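Local structure of spore germination protein B3 (Bacillus subtilis subsp. subtilis, 3N54) at residues K282-D287 / I338-I343; Q290-L295 / E327-T332. The protein takes part in the spore germination response to a mixture of L-asparagine, glucose, fructose and potassium ions, as a lipoprotein component of a germinant receptor. One frame throughout, in Å; residues are numbered along the deposited sequence.

Contact 1 (K282-D287 / I338-I343); sequences KKLERD and ISFKII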
# COMPACT_ATOMS: atom_id res chain seq x y z
N LYS A 282 1.25 20.21 18.60
CA LYS A 282 2.32 20.79 17.80
C LYS A 282 3.17 19.73 17.12
O LYS A 282 3.61 19.91 15.98
CB LYS A 282 3.21 21.71 18.65
CG LYS A 282 2.60 23.07 18.96
CD LYS A 282 3.57 23.95 19.75
CE LYS A 282 3.15 25.41 19.75
NZ LYS A 282 4.15 26.29 20.42
N LYS A 283 3.40 18.61 17.81
CA LYS A 283 4.18 17.51 17.24
C LYS A 283 3.48 16.92 16.02
O LYS A 283 4.09 16.73 14.97
CB LYS A 283 4.47 16.42 18.28
CG LYS A 283 5.16 15.20 17.68
CD LYS A 283 5.75 14.30 18.74
CE LYS A 283 6.24 12.99 18.13
NZ LYS A 283 7.12 13.18 16.94
N LEU A 284 2.19 16.63 16.15
CA LEU A 284 1.43 16.08 15.02
C LEU A 284 1.51 17.03 13.83
O LEU A 284 1.71 16.60 12.69
CB LEU A 284 -0.04 15.84 15.41
CG LEU A 284 -0.92 15.14 14.38
CD1 LEU A 284 -0.41 13.75 14.07
CD2 LEU A 284 -2.37 15.06 14.85
N GLU A 285 1.39 18.33 14.11
CA GLU A 285 1.42 19.34 13.06
C GLU A 285 2.75 19.35 12.31
O GLU A 285 2.76 19.33 11.09
CB GLU A 285 1.15 20.73 13.63
CG GLU A 285 1.10 21.80 12.55
CD GLU A 285 0.46 23.08 13.01
OE1 GLU A 285 0.65 23.48 14.18
OE2 GLU A 285 -0.23 23.71 12.19
N ARG A 286 3.86 19.39 13.04
CA ARG A 286 5.15 19.44 12.36
C ARG A 286 5.44 18.11 11.65
O ARG A 286 6.05 18.09 10.59
CB ARG A 286 6.29 19.86 13.31
CG ARG A 286 6.84 18.80 14.24
CD ARG A 286 7.98 19.40 15.11
NE ARG A 286 7.46 20.03 16.31
CZ ARG A 286 7.42 19.48 17.52
NH1 ARG A 286 7.89 18.26 17.76
NH2 ARG A 286 6.89 20.17 18.53
N ASP A 287 4.99 17.00 12.23
CA ASP A 287 5.18 15.70 11.60
C ASP A 287 4.39 15.60 10.29
O ASP A 287 4.91 15.09 9.30
CB ASP A 287 4.84 14.56 12.56
CG ASP A 287 5.84 14.43 13.71
OD1 ASP A 287 6.92 15.05 13.63
OD2 ASP A 287 5.54 13.72 14.69
N ILE A 338 -5.42 21.56 15.22
CA ILE A 338 -5.34 20.30 15.95
C ILE A 338 -5.68 20.53 17.42
O ILE A 338 -5.09 21.39 18.07
CB ILE A 338 -3.94 19.67 15.80
CG1 ILE A 338 -3.58 19.56 14.32
CG2 ILE A 338 -3.90 18.32 16.47
CD1 ILE A 338 -2.25 18.90 14.05
N SER A 339 -6.63 19.75 17.93
CA SER A 339 -7.08 19.87 19.30
C SER A 339 -7.11 18.50 19.98
O SER A 339 -7.87 17.62 19.59
CB SER A 339 -8.47 20.51 19.35
OG SER A 339 -8.92 20.65 20.69
N PHE A 340 -6.25 18.34 20.98
CA PHE A 340 -6.15 17.09 21.72
C PHE A 340 -6.83 17.27 23.07
O PHE A 340 -6.90 18.38 23.59
CB PHE A 340 -4.68 16.70 21.92
CG PHE A 340 -4.06 15.99 20.75
CD1 PHE A 340 -4.37 16.33 19.43
CD2 PHE A 340 -3.10 15.00 20.96
CE1 PHE A 340 -3.77 15.67 18.37
CE2 PHE A 340 -2.50 14.35 19.90
CZ PHE A 340 -2.83 14.69 18.60
N LYS A 341 -7.34 16.17 23.63
CA LYS A 341 -8.00 16.20 24.93
C LYS A 341 -7.66 14.95 25.74
O LYS A 341 -8.00 13.84 25.34
CB LYS A 341 -9.52 16.30 24.75
CG LYS A 341 -10.01 17.67 24.26
CD LYS A 341 -11.46 17.64 23.78
CE LYS A 341 -11.59 16.98 22.41
NZ LYS A 341 -13.00 16.94 21.92
N ILE A 342 -6.98 15.14 26.87
CA ILE A 342 -6.67 14.03 27.76
C ILE A 342 -7.92 13.76 28.61
O ILE A 342 -8.61 14.69 29.03
CB ILE A 342 -5.46 14.30 28.69
CG1 ILE A 342 -4.15 14.34 27.90
CG2 ILE A 342 -5.32 13.21 29.74
CD1 ILE A 342 -3.91 15.62 27.15
N ILE A 343 -8.22 12.48 28.83
CA ILE A 343 -9.37 12.07 29.63
C ILE A 343 -8.93 11.07 30.71
O ILE A 343 -9.71 10.21 31.14
CB ILE A 343 -10.49 11.49 28.73
CG1 ILE A 343 -10.03 10.21 28.01
CG2 ILE A 343 -10.94 12.52 27.71
CD1 ILE A 343 -11.06 9.64 27.05
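Leu284 reaches from the helix 282-287 to two strand side chains at once, and its CD2 methyl does most of the touching. That methyl lies 3.8 Å from Phe340 CZ and equally near CE1, in the plane of the ring, so it meets the aromatic edge and not a face. The same Leu284 CD2 is 3.9 Å from Ile338 CG2. Ile338 crosses Leu284 obliquely and continues past it: with CG1 anti to the carbonyl carbon (chi1 -53°), its CD1 is carried against the helix backbone. There Ile338 CD1 lies 3.7 Å from Glu285 N. The same methyl is 3.9 Å from Glu285 CB. This apolar wedge is the close part of the contact. Leu284 and Phe340 are both buried, and the ring also meets those of Trp206 and Phe227, while Leu284 packs on Thr203 and Val207 of helix 198-208.

The margins are looser. Glu285 touches the strand through CB but not through its carboxylate, and Lys282 is exposed. The far end of the Lys283 chain runs off from the strand; Lys283 NZ donates to the syn lone pair of Asp287 OD2 at 2.8 Å, a salt bridge within the helix. Together the two segments bury 174 Å², and their axes approach to 9.0 Å. Polar anchoring comes from the preceding turns of the same helix, where Glu281 and Glu277 accept hydrogen bonds from the backbone N of Phe340 and Ile342. Such alternate inward-facing residues, Ile338 and Phe340, covered by a helix, are characteristic of a layered alpha/beta packing, here at the outermost strand of a four-stranded mixed sheet.

Contact 2 (Q290-L295 / E327-T332); sequences QVMDKL and EIFSET. With SO4 (sulfate ion), chain B.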
# COMPACT_ATOMS: atom_id res chain seq x y z
N GLN A 290 6.01 17.56 7.38
CA GLN A 290 7.12 16.84 6.77
C GLN A 290 6.58 15.82 5.75
O GLN A 290 7.08 15.75 4.62
CB GLN A 290 7.96 16.16 7.85
CG GLN A 290 9.17 15.34 7.37
CD GLN A 290 10.14 16.11 6.51
OE1 GLN A 290 9.87 16.36 5.33
NE2 GLN A 290 11.31 16.44 7.07
N VAL A 291 5.55 15.07 6.13
CA VAL A 291 4.97 14.05 5.26
C VAL A 291 4.33 14.69 4.03
O VAL A 291 4.54 14.24 2.91
CB VAL A 291 3.92 13.17 5.99
CG1 VAL A 291 3.29 12.17 5.03
CG2 VAL A 291 4.56 12.45 7.17
N MET A 292 3.57 15.76 4.25
CA MET A 292 2.90 16.46 3.15
C MET A 292 3.92 17.06 2.18
O MET A 292 3.69 17.13 0.99
CB MET A 292 1.98 17.56 3.70
CG MET A 292 0.86 17.97 2.76
SD MET A 292 -0.24 16.61 2.29
CE MET A 292 -0.45 15.76 3.85
N ASP A 293 5.07 17.48 2.71
CA ASP A 293 6.14 18.01 1.87
C ASP A 293 6.71 16.92 0.95
O ASP A 293 7.00 17.17 -0.21
CB ASP A 293 7.24 18.60 2.75
CG ASP A 293 8.19 19.47 1.97
OD1 ASP A 293 7.80 20.59 1.59
OD2 ASP A 293 9.34 19.04 1.75
N LYS A 294 6.87 15.71 1.49
CA LYS A 294 7.30 14.56 0.69
C LYS A 294 6.26 14.21 -0.38
O LYS A 294 6.60 13.93 -1.52
CB LYS A 294 7.58 13.34 1.57
CG LYS A 294 8.77 13.50 2.50
CD LYS A 294 8.81 12.42 3.58
CE LYS A 294 9.17 11.05 3.04
NZ LYS A 294 10.59 10.97 2.58
N LEU A 295 4.98 14.24 -0.01
CA LEU A 295 3.91 13.92 -0.97
C LEU A 295 3.85 14.96 -2.08
O LEU A 295 3.72 14.63 -3.26
CB LEU A 295 2.56 13.81 -0.27
CG LEU A 295 2.36 12.62 0.68
CD1 LEU A 295 0.98 12.66 1.31
CD2 LEU A 295 2.58 11.29 -0.03
N GLU A 327 -0.49 18.24 -9.99
CA GLU A 327 0.15 19.54 -10.17
C GLU A 327 -0.44 20.54 -9.18
O GLU A 327 0.30 21.25 -8.50
CB GLU A 327 -0.04 20.05 -11.60
CG GLU A 327 0.64 21.39 -11.91
CD GLU A 327 0.29 21.96 -13.28
OE1 GLU A 327 0.71 23.11 -13.57
OE2 GLU A 327 -0.41 21.28 -14.08
N ILE A 328 -1.76 20.58 -9.10
CA ILE A 328 -2.46 21.48 -8.18
C ILE A 328 -2.19 21.09 -6.72
O ILE A 328 -2.01 21.96 -5.86
CB ILE A 328 -3.99 21.46 -8.43
CG1 ILE A 328 -4.31 22.09 -9.79
CG2 ILE A 328 -4.73 22.20 -7.33
CD1 ILE A 328 -3.99 23.57 -9.90
N PHE A 329 -2.16 19.79 -6.46
CA PHE A 329 -1.88 19.28 -5.12
C PHE A 329 -0.52 19.77 -4.61
O PHE A 329 -0.39 20.17 -3.46
CB PHE A 329 -1.93 17.74 -5.10
CG PHE A 329 -1.48 17.13 -3.81
CD1 PHE A 329 -2.24 17.26 -2.66
CD2 PHE A 329 -0.30 16.40 -3.74
CE1 PHE A 329 -1.83 16.69 -1.47
CE2 PHE A 329 0.11 15.83 -2.55
CZ PHE A 329 -0.65 15.97 -1.42
N SER A 330 0.48 19.73 -5.49
CA SER A 330 1.83 20.20 -5.16
C SER A 330 1.87 21.68 -4.77
O SER A 330 2.68 22.08 -3.94
CB SER A 330 2.78 19.96 -6.33
OG SER A 330 2.99 18.57 -6.52
N GLU A 331 0.99 22.48 -5.37
CA GLU A 331 0.91 23.92 -5.11
C GLU A 331 -0.06 24.26 -3.98
O GLU A 331 -0.19 25.42 -3.61
CB GLU A 331 0.44 24.64 -6.37
CG GLU A 331 1.30 24.42 -7.61
CD GLU A 331 0.61 24.86 -8.90
OE1 GLU A 331 1.17 24.61 -9.99
OE2 GLU A 331 -0.50 25.45 -8.83
N THR A 332 -0.75 23.25 -3.45
CA THR A 332 -1.78 23.49 -2.44
C THR A 332 -1.18 23.82 -1.07
O THR A 332 -0.12 23.31 -0.71
CB THR A 332 -2.71 22.25 -2.32
OG1 THR A 332 -3.30 21.99 -3.60
CG2 THR A 332 -3.80 22.48 -1.30
S SO4 B . 13.83 11.51 3.92
O1 SO4 B . 14.01 11.54 2.47
O2 SO4 B . 14.22 10.19 4.41
O3 SO4 B . 12.43 11.76 4.27
O4 SO4 B . 14.65 12.54 4.53
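Phe329 enters the contact with its ring directed at the helix 290-295, meeting Met292 and Leu295, which lie three residues apart on that helix. Its CB points toward the opposing segment, and CG stands anti to the backbone N (chi1 173°), which carries the ring outward from its own helix. Beyond CG the two sides of the ring find different partners. On one side CE2 is 3.9 Å from Leu295 CB and also 3.9 Å from Leu295 C, with Leu295 O in the ring plane at the edge. On the other, CE1 approaches Met292 SD at 4.1 Å. At the tip CZ serves both neighbours, lying 3.8 Å from Met292 SD and 4.0 Å from Leu295 CB.

The direction from the ring centroid to the sulfur is 71° off the ring normal, an oblique Met-aromatic contact. Bends at chi2 (58°) and chi3 of Met292 bring SD to this position, and the two side chains cross at about a right angle. All three touching residues are buried. Lys294 takes no part in this contact; its NZ donates a 2.6 Å hydrogen bond to O3 of a sulfate, probably from the crystallisation liquor, and also forms a salt bridge with Glu298. Polar ties lie just beyond the apolar contact, where Gln296 NE2 is hydrogen-bonded to the backbone O of Phe329 and of Thr332. Around this interface, Met292 and Leu295 rest on Leu204 of helix 198-208, while Phe334 of strand 333-342 touches both Met292 and Phe329, so the short helix 325-331 is packed against the long helix 271-299 beside the sheet.

In the fold
Both contacts are built on helix 271-299, contact 1 at 282-287 and contact 2 at 290-295 farther along, with centres 21 Å apart. Because 290-295 follows 282-287 and helix 325-331 precedes strand 333-342, contact 2 is nested within the loop that contact 1 closes. The two do not touch beyond the adjoining of their segments in sequence, yet helix 198-208 borders both, through Leu284 in the first and through Met292 and Leu295 in the second. All four segments belong to the C-terminal GerAC-like region of the protein. The sulfate lies beside Lys294 at contact 2, and no function is inferred from it.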